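Local coordinates for NAD-dependent aldehyde dehydrogenase (Burkholderia multivorans, PDB 5UJU), which probably catalyses the NAD-dependent oxidation of aldehydes to the corresponding carboxylic acids, at residues A[78-83]-A[90-95]; A[237-242]-A[268-273]; A[323-328]-A[486-491]; A[315-320]-A[538-543]. One frame throughout, in Å; residues are numbered along the deposited sequence.

Contact 1. Residues A[78-83]-A[90-95]; sequences GAERSP and IRYPKS
Tyr92 and Glu80 meet through their polar ends, the phenol OH donating to Glu80 OE1 over 2.6 Å. Glu80 OE1 lies at the edge of the ring, in its plane, and the hydroxyl meets it on the syn side, 25° out of the carboxylate plane. The two side chains cross at about a right angle. Beyond CG the glutamate runs extended, which carries its carboxylate across to the ring. Its second oxygen, OE2, accepts the backbone amides of Ile244 and Leu245, where helix 245-260 begins.

A second direct bond joins Arg91 NH1 to Gly78 O at 3.0 Å, with the donor above the carbonyl plane. Bends at chi2 (-73°) and chi3 (-78°) curl the arginine back so that one face of its guanidinium lies over Gly78 N. That amide is bonded to Glu274, and Arg91 NE to Thr76. Gly78 has a backbone conformation in which a CB would collide with the preceding carbonyl oxygen, and its place against Ile90 O and the Tyr92 ring is tight as well.

Water does much of the remaining bridging. One molecule lies 2.7 Å from Gly78 O and also contacts Ile90 O. A second sits among Glu80 N, Glu80 OE1 and Ile90 O, 2.8 Å from the last, while a third accepts from Ile90 N at 2.9 Å and lies near Glu80 O.

Between segments 78-83 and 90-95, therefore, side chains and water take the place of backbone pairing. With the tyrosine hydroxyl and two amides donating to it, the buried Glu80 carboxylate is probably stabilised as an anion.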
loop_
_atom_site.group_PDB
_atom_site.type_symbol
_atom_site.label_atom_id
_atom_site.label_comp_id
_atom_site.label_asym_id
_atom_site.label_seq_id
_atom_site.Cartn_x
_atom_site.Cartn_y
_atom_site.Cartn_z
ATOM N N GLY A 78 -17.944 28.592 10.424
ATOM C CA GLY A 78 -18.984 27.747 9.865
ATOM C C GLY A 78 -20.033 28.518 9.088
ATOM O O GLY A 78 -20.654 29.446 9.622
ATOM N N ALA A 79 -20.240 28.146 7.827
ATOM C CA ALA A 79 -21.220 28.814 6.980
ATOM C C ALA A 79 -22.066 27.804 6.236
ATOM O O ALA A 79 -22.392 27.997 5.060
ATOM C CB ALA A 79 -20.541 29.764 5.995
ATOM N N GLU A 80 -22.440 26.707 6.897
ATOM C CA GLU A 80 -23.298 25.718 6.250
ATOM C C GLU A 80 -24.682 26.291 5.957
ATOM O O GLU A 80 -25.241 27.051 6.754
ATOM C CB GLU A 80 -23.459 24.477 7.123
ATOM C CG GLU A 80 -22.205 23.668 7.367
ATOM C CD GLU A 80 -22.371 22.778 8.600
ATOM O OE1 GLU A 80 -22.555 23.328 9.707
ATOM O OE2 GLU A 80 -22.349 21.539 8.465
ATOM N N ARG A 81 -25.243 25.895 4.810
ATOM C CA ARG A 81 -26.597 26.251 4.400
ATOM C C ARG A 81 -27.346 24.986 4.011
ATOM O O ARG A 81 -26.789 24.110 3.351
ATOM C CB ARG A 81 -26.581 27.226 3.215
ATOM C CG ARG A 81 -25.664 28.420 3.417
ATOM C CD ARG A 81 -26.321 29.487 4.287
ATOM N NE ARG A 81 -25.416 30.603 4.567
ATOM C CZ ARG A 81 -24.866 30.845 5.758
ATOM N NH1 ARG A 81 -25.138 30.064 6.799
ATOM N NH2 ARG A 81 -24.049 31.876 5.914
ATOM N N SER A 82 -28.602 24.899 4.406
ATOM C CA SER A 82 -29.406 23.727 4.085
ATOM C C SER A 82 -29.923 23.810 2.649
ATOM O O SER A 82 -30.548 24.809 2.282
ATOM C CB SER A 82 -30.587 23.631 5.031
ATOM O OG SER A 82 -31.505 22.657 4.573
ATOM N N PRO A 83 -29.706 22.784 1.819
ATOM C CA PRO A 83 -30.335 22.794 0.486
ATOM C C PRO A 83 -31.849 22.842 0.546
ATOM O O PRO A 83 -32.484 23.185 -0.459
ATOM C CB PRO A 83 -29.826 21.493 -0.158
ATOM C CG PRO A 83 -28.498 21.250 0.517
ATOM C CD PRO A 83 -28.740 21.677 1.957
ATOM N N ILE A 90 -25.233 27.283 12.325
ATOM C CA ILE A 90 -24.366 26.473 13.174
ATOM C C ILE A 90 -22.962 27.048 13.129
ATOM O O ILE A 90 -22.482 27.443 12.062
ATOM C CB ILE A 90 -24.351 25.009 12.717
ATOM C CG1 ILE A 90 -25.767 24.429 12.665
ATOM C CG2 ILE A 90 -23.445 24.204 13.627
ATOM C CD1 ILE A 90 -25.828 23.174 11.836
ATOM N N ARG A 91 -22.299 27.113 14.288
ATOM C CA ARG A 91 -20.896 27.497 14.348
ATOM C C ARG A 91 -20.110 26.422 15.087
ATOM O O ARG A 91 -20.662 25.651 15.878
ATOM C CB ARG A 91 -20.715 28.867 15.019
ATOM C CG ARG A 91 -21.496 29.987 14.330
ATOM C CD ARG A 91 -20.882 30.399 12.984
ATOM N NE ARG A 91 -19.716 31.251 13.213
ATOM C CZ ARG A 91 -19.022 31.878 12.264
ATOM N NH1 ARG A 91 -19.359 31.768 10.978
ATOM N NH2 ARG A 91 -17.986 32.630 12.608
ATOM N N TYR A 92 -18.813 26.365 14.803
ATOM C CA TYR A 92 -17.888 25.425 15.418
ATOM C C TYR A 92 -16.694 26.170 15.996
ATOM O O TYR A 92 -16.316 27.231 15.485
ATOM C CB TYR A 92 -17.408 24.388 14.388
ATOM C CG TYR A 92 -18.565 23.739 13.674
ATOM C CD1 TYR A 92 -19.171 22.608 14.198
ATOM C CD2 TYR A 92 -19.063 24.268 12.479
ATOM C CE1 TYR A 92 -20.247 22.017 13.565
ATOM C CE2 TYR A 92 -20.149 23.691 11.838
ATOM C CZ TYR A 92 -20.726 22.562 12.378
ATOM O OH TYR A 92 -21.792 21.974 11.745
ATOM N N PRO A 93 -16.081 25.651 17.062
ATOM C CA PRO A 93 -14.882 26.313 17.598
ATOM C C PRO A 93 -13.759 26.268 16.579
ATOM O O PRO A 93 -13.439 25.211 16.033
ATOM C CB PRO A 93 -14.553 25.498 18.858
ATOM C CG PRO A 93 -15.171 24.153 18.629
ATOM C CD PRO A 93 -16.410 24.409 17.784
ATOM N N LYS A 94 -13.162 27.427 16.314
ATOM C CA LYS A 94 -12.096 27.517 15.320
ATOM C C LYS A 94 -10.746 27.152 15.948
ATOM O O LYS A 94 -10.330 27.761 16.943
ATOM C CB LYS A 94 -12.057 28.921 14.730
ATOM C CG LYS A 94 -11.049 29.104 13.603
ATOM C CD LYS A 94 -11.076 30.539 13.102
ATOM C CE LYS A 94 -9.854 30.871 12.249
ATOM N NZ LYS A 94 -10.065 30.621 10.808
ATOM N N SER A 95 -10.076 26.146 15.389
ATOM C CA SER A 95 -8.748 25.733 15.826
ATOM C C SER A 95 -7.769 25.863 14.670
ATOM O O SER A 95 -8.153 25.848 13.502
ATOM C CB SER A 95 -8.728 24.288 16.334
ATOM O OG SER A 95 -9.723 24.080 17.311
HETATM O O HOH W 1 -23.135 29.866 10.509
HETATM O O HOH W 2 -22.101 26.072 9.673
HETATM O O HOH W 3 -24.714 27.326 9.469
#

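Contact 2. Residues A[237-242]-A[268-273]; sequences VKPHPG and VTLLAT
Val237 is bonded to segment 268-273 through both its backbone polar atoms: its N donates to Thr269 O at 2.9 Å and its O accepts from Leu271 N at 2.8 Å. Both bonds are close to straight, at 172° and 171°, and they set the parallel pairing of Val237 with Leu270. Leu270 CA adds a CA-H...O contact to the same Val237 O.

Past this bridge the backbones part and water takes over. One molecule donates to Pro239 O and to Thr273 OG1, the latter at 2.9 Å; another joins Pro241 O to Thr273 O. Lys238 folds back through bends at chi2 (-66°) and chi3, which brings NZ to within 3.0 Å of Pro239 O, in a hydrogen bond from above the carbonyl plane. The ammonium group also forms a salt bridge with Asp277, whose OD2 takes a hydrogen bond from Thr273 OG1 as well, so this one carboxylate ties the two segments together.

Packing completes the contact. Lys238 lays its CG 3.9 Å from Leu271 CD2, the two side chains crossing obliquely. Leu270 CD1 abuts Pro239 CG at 3.7 Å, with the leucine about perpendicular to the proline, and Pro241 CG lies 3.8 Å from Thr273 OG1.

The two strands belong to a beta-alpha-beta unit whose connecting helix, 245-260, packs on Pro239, Val268 and Leu270. Lys238 and Leu271 instead meet helix 278-285, and Leu271 also touches helix 97-132, while strand 191-211 flanks strand 234-238 within the sheet of the probable NAD-binding domain.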
loop_
_atom_site.group_PDB
_atom_site.type_symbol
_atom_site.label_atom_id
_atom_site.label_comp_id
_atom_site.label_asym_id
_atom_site.label_seq_id
_atom_site.Cartn_x
_atom_site.Cartn_y
_atom_site.Cartn_z
ATOM N N VAL A 237 -10.046 15.430 11.486
ATOM C CA VAL A 237 -11.151 15.359 10.532
ATOM C C VAL A 237 -11.435 16.768 10.038
ATOM O O VAL A 237 -11.809 17.646 10.829
ATOM C CB VAL A 237 -12.402 14.730 11.160
ATOM C CG1 VAL A 237 -13.538 14.678 10.149
ATOM C CG2 VAL A 237 -12.091 13.333 11.698
ATOM N N LYS A 238 -11.244 16.986 8.735
ATOM C CA LYS A 238 -11.473 18.271 8.079
ATOM C C LYS A 238 -12.637 18.119 7.111
ATOM O O LYS A 238 -12.429 17.743 5.947
ATOM C CB LYS A 238 -10.212 18.728 7.336
ATOM C CG LYS A 238 -10.101 20.244 7.128
ATOM C CD LYS A 238 -11.161 20.834 6.206
ATOM C CE LYS A 238 -10.993 20.338 4.761
ATOM N NZ LYS A 238 -12.058 20.952 3.900
ATOM N N PRO A 239 -13.872 18.385 7.522
ATOM C CA PRO A 239 -14.997 18.177 6.603
ATOM C C PRO A 239 -15.020 19.218 5.496
ATOM O O PRO A 239 -14.411 20.287 5.572
ATOM C CB PRO A 239 -16.245 18.298 7.495
ATOM C CG PRO A 239 -15.723 18.280 8.938
ATOM C CD PRO A 239 -14.311 18.778 8.874
ATOM N N HIS A 240 -15.754 18.896 4.447
ATOM C CA HIS A 240 -16.079 19.924 3.478
ATOM C C HIS A 240 -16.851 21.046 4.176
ATOM O O HIS A 240 -17.743 20.768 4.989
ATOM C CB HIS A 240 -16.900 19.331 2.333
ATOM C CG HIS A 240 -17.132 20.294 1.214
ATOM N ND1 HIS A 240 -18.051 21.316 1.303
ATOM C CD2 HIS A 240 -16.561 20.403 -0.011
ATOM C CE1 HIS A 240 -18.046 22.006 0.175
ATOM N NE2 HIS A 240 -17.150 21.474 -0.638
ATOM N N PRO A 241 -16.542 22.318 3.894
ATOM C CA PRO A 241 -17.211 23.419 4.617
ATOM C C PRO A 241 -18.726 23.459 4.428
ATOM O O PRO A 241 -19.417 24.156 5.186
ATOM C CB PRO A 241 -16.558 24.685 4.035
ATOM C CG PRO A 241 -15.420 24.229 3.223
ATOM C CD PRO A 241 -15.629 22.810 2.848
ATOM N N GLY A 242 -19.265 22.757 3.435
ATOM C CA GLY A 242 -20.704 22.669 3.267
ATOM C C GLY A 242 -21.376 21.516 3.993
ATOM O O GLY A 242 -22.610 21.436 3.993
ATOM N N VAL A 268 -8.928 12.184 18.306
ATOM C CA VAL A 268 -9.743 12.642 17.174
ATOM C C VAL A 268 -10.140 14.097 17.397
ATOM O O VAL A 268 -10.751 14.426 18.423
ATOM C CB VAL A 268 -10.996 11.774 16.977
ATOM C CG1 VAL A 268 -11.845 12.325 15.832
ATOM C CG2 VAL A 268 -10.597 10.334 16.711
ATOM N N THR A 269 -9.818 14.966 16.428
ATOM C CA THR A 269 -10.184 16.377 16.493
ATOM C C THR A 269 -10.901 16.797 15.214
ATOM O O THR A 269 -10.853 16.107 14.189
ATOM C CB THR A 269 -8.964 17.288 16.713
ATOM O OG1 THR A 269 -7.967 17.014 15.724
ATOM C CG2 THR A 269 -8.372 17.067 18.115
ATOM N N LEU A 270 -11.564 17.948 15.282
ATOM C CA LEU A 270 -12.379 18.458 14.185
ATOM C C LEU A 270 -11.830 19.806 13.749
ATOM O O LEU A 270 -11.791 20.748 14.545
ATOM C CB LEU A 270 -13.840 18.610 14.615
ATOM C CG LEU A 270 -14.731 19.155 13.500
ATOM C CD1 LEU A 270 -15.164 18.002 12.579
ATOM C CD2 LEU A 270 -15.936 19.936 14.054
ATOM N N LEU A 271 -11.428 19.909 12.490
ATOM C CA LEU A 271 -10.933 21.166 11.940
ATOM C C LEU A 271 -12.029 21.711 11.015
ATOM O O LEU A 271 -12.044 21.436 9.811
ATOM C CB LEU A 271 -9.599 20.955 11.204
ATOM C CG LEU A 271 -8.972 22.202 10.542
ATOM C CD1 LEU A 271 -8.653 23.224 11.590
ATOM C CD2 LEU A 271 -7.721 21.871 9.736
ATOM N N ALA A 272 -12.957 22.470 11.589
ATOM C CA ALA A 272 -13.995 23.116 10.802
ATOM C C ALA A 272 -13.415 24.346 10.127
ATOM O O ALA A 272 -12.544 25.018 10.689
ATOM C CB ALA A 272 -15.177 23.511 11.680
ATOM N N THR A 273 -13.883 24.630 8.911
ATOM C CA THR A 273 -13.354 25.744 8.140
ATOM C C THR A 273 -14.487 26.495 7.449
ATOM O O THR A 273 -15.625 26.018 7.342
ATOM C CB THR A 273 -12.333 25.270 7.089
ATOM O OG1 THR A 273 -12.971 24.375 6.166
ATOM C CG2 THR A 273 -11.188 24.532 7.745
HETATM O O HOH W 4 -14.833 22.441 7.124
HETATM O O HOH W 5 -18.345 26.387 6.586
#

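Contact 3. Residues A[323-328]-A[486-491]; sequences QIVIDS and LTLSVY
Strands 323-326 and 487-491 are parallel neighbours inside the seven-stranded sheet of the catalytic domain, their axes 4.6 Å apart and inclined by 12°. Ser489 is bonded on both its backbone polar atoms: its N donates to Gln323 O, and its O receives Val325 N at 2.8 Å. Tyr491 N then donates to Val325 O at 2.9 Å, nearly in line with that carbonyl.

At the end of the pair Tyr491 O takes two amides. Asp327 N approaches nearly straight on at 2.7 Å, whereas Ser328 N, at 3.1 Å, comes from 45° above the carbonyl plane as the chain turns away.

The Tyr491 side chain slants across that of Ile324, with Ile326 CG1 also near the ring. Ile324 CG2 meets the ring edge, in plane, 3.7 Å from Tyr491 CE2; the tyrosine OH is hydrogen-bonded to Leu516 O. On the face of Gln323 and Val325, Leu488 CD1 reaches Gln323 CB at 3.9 Å. A water links Gln323 O to Thr487 OG1, which is also bonded to Thr352 O.

Helix 332-344 covers Ile326 and Tyr491, and helix 469-483 covers Gln323 and Val325, the layered alpha/beta arrangement typical of aldehyde dehydrogenase catalytic domains.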
loop_
_atom_site.group_PDB
_atom_site.type_symbol
_atom_site.label_atom_id
_atom_site.label_comp_id
_atom_site.label_asym_id
_atom_site.label_seq_id
_atom_site.Cartn_x
_atom_site.Cartn_y
_atom_site.Cartn_z
ATOM N N GLN A 323 -20.857 5.037 -16.996
ATOM C CA GLN A 323 -21.300 4.739 -18.351
ATOM C C GLN A 323 -22.282 3.579 -18.352
ATOM O O GLN A 323 -22.189 2.671 -17.523
ATOM C CB GLN A 323 -20.101 4.399 -19.240
ATOM C CG GLN A 323 -19.210 5.591 -19.549
ATOM C CD GLN A 323 -17.886 5.186 -20.172
ATOM O OE1 GLN A 323 -17.140 4.371 -19.618
ATOM N NE2 GLN A 323 -17.598 5.735 -21.343
ATOM N N ILE A 324 -23.240 3.629 -19.285
ATOM C CA ILE A 324 -24.155 2.524 -19.555
ATOM C C ILE A 324 -24.035 2.167 -21.032
ATOM O O ILE A 324 -24.096 3.052 -21.891
ATOM C CB ILE A 324 -25.617 2.872 -19.220
ATOM C CG1 ILE A 324 -25.788 3.274 -17.754
ATOM C CG2 ILE A 324 -26.518 1.691 -19.513
ATOM C CD1 ILE A 324 -27.231 3.661 -17.430
ATOM N N VAL A 325 -23.875 0.879 -21.326
ATOM C CA VAL A 325 -23.859 0.369 -22.692
ATOM C C VAL A 325 -25.153 -0.402 -22.901
ATOM O O VAL A 325 -25.401 -1.405 -22.219
ATOM C CB VAL A 325 -22.636 -0.520 -22.962
ATOM C CG1 VAL A 325 -22.782 -1.197 -24.329
ATOM C CG2 VAL A 325 -21.336 0.300 -22.924
ATOM N N ILE A 326 -25.987 0.067 -23.830
ATOM C CA ILE A 326 -27.251 -0.591 -24.149
ATOM C C ILE A 326 -27.096 -1.304 -25.486
ATOM O O ILE A 326 -26.944 -0.668 -26.539
ATOM C CB ILE A 326 -28.438 0.382 -24.177
ATOM C CG1 ILE A 326 -28.597 1.071 -22.815
ATOM C CG2 ILE A 326 -29.693 -0.390 -24.527
ATOM C CD1 ILE A 326 -29.827 1.965 -22.695
ATOM N N ASP A 327 -27.143 -2.629 -25.440
ATOM C CA ASP A 327 -27.037 -3.469 -26.626
ATOM C C ASP A 327 -28.347 -4.130 -27.004
ATOM O O ASP A 327 -28.692 -4.187 -28.194
ATOM C CB ASP A 327 -25.988 -4.567 -26.407
ATOM C CG ASP A 327 -26.004 -5.605 -27.521
ATOM O OD1 ASP A 327 -25.500 -5.284 -28.618
ATOM O OD2 ASP A 327 -26.555 -6.717 -27.316
ATOM N N SER A 328 -29.061 -4.666 -26.017
ATOM C CA SER A 328 -30.292 -5.425 -26.230
ATOM C C SER A 328 -30.911 -5.698 -24.868
ATOM O O SER A 328 -30.231 -5.624 -23.842
ATOM C CB SER A 328 -30.015 -6.732 -26.988
ATOM O OG SER A 328 -28.856 -7.400 -26.474
ATOM N N LEU A 486 -16.302 4.870 -11.688
ATOM C CA LEU A 486 -16.700 4.018 -10.575
ATOM C C LEU A 486 -17.643 2.896 -10.976
ATOM O O LEU A 486 -17.591 1.829 -10.368
ATOM C CB LEU A 486 -17.366 4.851 -9.477
ATOM C CG LEU A 486 -16.456 5.761 -8.655
ATOM C CD1 LEU A 486 -17.266 6.375 -7.527
ATOM C CD2 LEU A 486 -15.226 5.012 -8.102
ATOM N N THR A 487 -18.518 3.098 -11.970
ATOM C CA THR A 487 -19.430 2.037 -12.366
ATOM C C THR A 487 -19.543 1.975 -13.879
ATOM O O THR A 487 -19.401 2.984 -14.581
ATOM C CB THR A 487 -20.833 2.204 -11.754
ATOM O OG1 THR A 487 -21.409 3.434 -12.196
ATOM C CG2 THR A 487 -20.773 2.209 -10.206
ATOM N N LEU A 488 -19.805 0.765 -14.361
ATOM C CA LEU A 488 -20.122 0.485 -15.755
ATOM C C LEU A 488 -21.285 -0.497 -15.773
ATOM O O LEU A 488 -21.265 -1.498 -15.050
ATOM C CB LEU A 488 -18.916 -0.101 -16.494
ATOM C CG LEU A 488 -19.184 -0.615 -17.918
ATOM C CD1 LEU A 488 -19.522 0.543 -18.873
ATOM C CD2 LEU A 488 -17.980 -1.423 -18.398
ATOM N N SER A 489 -22.295 -0.210 -16.592
ATOM C CA SER A 489 -23.532 -0.983 -16.637
ATOM C C SER A 489 -23.799 -1.402 -18.079
ATOM O O SER A 489 -23.674 -0.585 -18.997
ATOM C CB SER A 489 -24.703 -0.148 -16.086
ATOM O OG SER A 489 -25.923 -0.872 -16.038
ATOM N N VAL A 490 -24.160 -2.665 -18.289
ATOM C CA VAL A 490 -24.395 -3.163 -19.639
ATOM C C VAL A 490 -25.748 -3.866 -19.702
ATOM O O VAL A 490 -26.124 -4.611 -18.790
ATOM C CB VAL A 490 -23.259 -4.098 -20.116
ATOM C CG1 VAL A 490 -23.155 -5.333 -19.233
ATOM C CG2 VAL A 490 -23.463 -4.500 -21.598
ATOM N N TYR A 491 -26.469 -3.635 -20.796
ATOM C CA TYR A 491 -27.731 -4.301 -21.100
ATOM C C TYR A 491 -27.531 -5.063 -22.397
ATOM O O TYR A 491 -27.289 -4.451 -23.447
ATOM C CB TYR A 491 -28.877 -3.298 -21.235
ATOM C CG TYR A 491 -29.245 -2.650 -19.937
ATOM C CD1 TYR A 491 -30.255 -3.176 -19.142
ATOM C CD2 TYR A 491 -28.558 -1.524 -19.480
ATOM C CE1 TYR A 491 -30.584 -2.590 -17.926
ATOM C CE2 TYR A 491 -28.875 -0.931 -18.263
ATOM C CZ TYR A 491 -29.891 -1.469 -17.494
ATOM O OH TYR A 491 -30.226 -0.889 -16.294
HETATM O O HOH W 6 -22.982 3.459 -14.689
#

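Contact 4. Residues A[315-320]-A[538-543]; sequences YTEKAG and PAANAA
This is an edge contact in which a loop, centred on Asn541, docks along strand 313-317 where that strand leaves the sheet of the probable NAD-binding domain. Both backbone polar atoms of Thr316 are bonded to Asn541: the threonine N donates to Asn541 OD1 at 2.7 Å, and its O accepts from Asn541 N at 3.2 Å. The first bond arrives 46° above the carboxamide plane. Asn541 holds CG between its backbone N and carbonyl carbon (chi1 77°), folding the amide back onto the strand; ND2 goes on to Val314 O, so the side chain stands in for a strand's peptide group.

Further along, Lys318 N donates to Ala539 O, although the modelled separation is short enough for its exact length to be doubtful. Lys318 CE passes 3.3 Å from Pro538 O, while NZ forms a salt bridge with Glu306, the same residue that bonds Thr316 OG1. A water joins Ala319 O (2.6 Å) to Pro538 O (2.7 Å).

Apolar contact is slight. Ala542 CB meets the Tyr315 ring at its edge, 4.0 Å from CD1, and Arg553 makes a cation-pi contact with that ring. Ala543 packs on Arg555 of the second subunit.

Strand 290-296 pairs with the other edge of strand 313-317. The loop thus lies along a sheet edge, probably where the cofactor-binding domain passes into the catalytic domain, an arrangement consistent with the two-domain aldehyde dehydrogenase fold.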
loop_
_atom_site.group_PDB
_atom_site.type_symbol
_atom_site.label_atom_id
_atom_site.label_comp_id
_atom_site.label_asym_id
_atom_site.label_seq_id
_atom_site.Cartn_x
_atom_site.Cartn_y
_atom_site.Cartn_z
ATOM N N TYR A 315 -4.820 8.343 0.026
ATOM C CA TYR A 315 -5.916 7.557 -0.527
ATOM C C TYR A 315 -6.960 8.518 -1.063
ATOM O O TYR A 315 -7.420 9.397 -0.332
ATOM C CB TYR A 315 -6.527 6.650 0.537
ATOM C CG TYR A 315 -5.485 5.833 1.269
ATOM C CD1 TYR A 315 -5.123 4.572 0.806
ATOM C CD2 TYR A 315 -4.861 6.323 2.413
ATOM C CE1 TYR A 315 -4.178 3.813 1.452
ATOM C CE2 TYR A 315 -3.897 5.575 3.074
ATOM C CZ TYR A 315 -3.557 4.319 2.583
ATOM O OH TYR A 315 -2.618 3.548 3.219
ATOM N N THR A 316 -7.325 8.367 -2.337
ATOM C CA THR A 316 -8.154 9.371 -2.988
ATOM C C THR A 316 -9.356 8.722 -3.648
ATOM O O THR A 316 -9.265 7.595 -4.157
ATOM C CB THR A 316 -7.382 10.172 -4.053
ATOM O OG1 THR A 316 -6.838 9.275 -5.034
ATOM C CG2 THR A 316 -6.254 11.001 -3.426
ATOM N N GLU A 317 -10.478 9.448 -3.594
ATOM C CA GLU A 317 -11.671 9.248 -4.417
ATOM C C GLU A 317 -11.863 10.515 -5.235
ATOM O O GLU A 317 -12.018 11.600 -4.663
ATOM C CB GLU A 317 -12.920 9.002 -3.571
ATOM C CG GLU A 317 -12.879 7.810 -2.636
ATOM C CD GLU A 317 -13.292 6.538 -3.342
ATOM O OE1 GLU A 317 -13.981 6.649 -4.380
ATOM O OE2 GLU A 317 -12.957 5.437 -2.854
ATOM N N LYS A 318 -11.854 10.382 -6.560
ATOM C CA LYS A 318 -11.886 11.523 -7.466
ATOM C C LYS A 318 -13.064 11.363 -8.437
ATOM O O LYS A 318 -13.947 10.530 -8.243
ATOM C CB LYS A 318 -10.529 11.663 -8.171
ATOM C CG LYS A 318 -9.341 11.834 -7.175
ATOM C CD LYS A 318 -7.975 11.552 -7.817
ATOM C CE LYS A 318 -7.735 10.071 -8.061
ATOM N NZ LYS A 318 -6.339 9.829 -8.541
ATOM N N ALA A 319 -13.067 12.159 -9.493
ATOM C CA ALA A 319 -14.167 12.127 -10.449
ATOM C C ALA A 319 -13.922 11.084 -11.527
ATOM O O ALA A 319 -12.780 10.757 -11.856
ATOM C CB ALA A 319 -14.349 13.496 -11.105
ATOM N N GLY A 320 -15.011 10.565 -12.085
ATOM C CA GLY A 320 -14.906 9.694 -13.237
ATOM C C GLY A 320 -16.146 9.829 -14.089
ATOM O O GLY A 320 -17.042 10.620 -13.790
ATOM N N PRO A 538 -8.288 6.419 -13.041
ATOM C CA PRO A 538 -8.121 7.743 -12.417
ATOM C C PRO A 538 -9.236 8.220 -11.491
ATOM O O PRO A 538 -9.109 9.318 -10.947
ATOM C CB PRO A 538 -8.000 8.674 -13.627
ATOM C CG PRO A 538 -7.363 7.821 -14.652
ATOM C CD PRO A 538 -7.988 6.469 -14.482
ATOM N N ALA A 539 -10.314 7.457 -11.290
ATOM C CA ALA A 539 -11.360 7.922 -10.376
ATOM C C ALA A 539 -11.007 7.712 -8.900
ATOM O O ALA A 539 -11.649 8.315 -8.029
ATOM C CB ALA A 539 -12.687 7.231 -10.690
ATOM N N ALA A 540 -10.016 6.878 -8.600
ATOM C CA ALA A 540 -9.640 6.582 -7.219
ATOM C C ALA A 540 -8.363 5.769 -7.238
ATOM O O ALA A 540 -8.199 4.905 -8.103
ATOM C CB ALA A 540 -10.744 5.800 -6.487
ATOM N N ASN A 541 -7.456 6.051 -6.296
ATOM C CA ASN A 541 -6.226 5.284 -6.197
ATOM C C ASN A 541 -6.324 4.161 -5.161
ATOM O O ASN A 541 -5.325 3.493 -4.891
ATOM C CB ASN A 541 -5.033 6.209 -5.897
ATOM C CG ASN A 541 -4.968 6.671 -4.413
ATOM O OD1 ASN A 541 -5.883 6.435 -3.622
ATOM N ND2 ASN A 541 -3.854 7.305 -4.044
ATOM N N ALA A 542 -7.512 3.923 -4.609
ATOM C CA ALA A 542 -7.730 2.881 -3.616
ATOM C C ALA A 542 -9.154 2.362 -3.754
ATOM O O ALA A 542 -10.029 3.030 -4.317
ATOM C CB ALA A 542 -7.487 3.399 -2.190
ATOM N N ALA A 543 -9.370 1.151 -3.246
ATOM C CA ALA A 543 -10.683 0.525 -3.195
ATOM C C ALA A 543 -11.221 0.520 -1.773
ATOM O O ALA A 543 -10.473 0.282 -0.817
ATOM C CB ALA A 543 -10.635 -0.916 -3.696
HETATM O O HOH W 7 -10.279 11.350 -12.296
#

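In the fold
Contacts 1 and 2 adjoin, their centres 10 Å apart: Tyr92 CB packs on Ala272 CB at 3.6 Å, and Glu80 CG lies 3.6 Å from Pro241 O. Contact 2 shares its sheet with contact 4, about 21 Å away between centres, so these two mark separate strands of the probable NAD-binding domain. Contact 3 is nested in the loop closed by contact 4; strand 323-326 follows strand 313-317, and Leu486 touches Ala539 and Glu317. The centre of contact 3 lies about 40 Å from that of contact 1, on the opposite side of the chain's centre. The sodium ion, bound at Gly348 and Gly458, is about 10 Å from the Thr487 side chain and about equally far from Gly320.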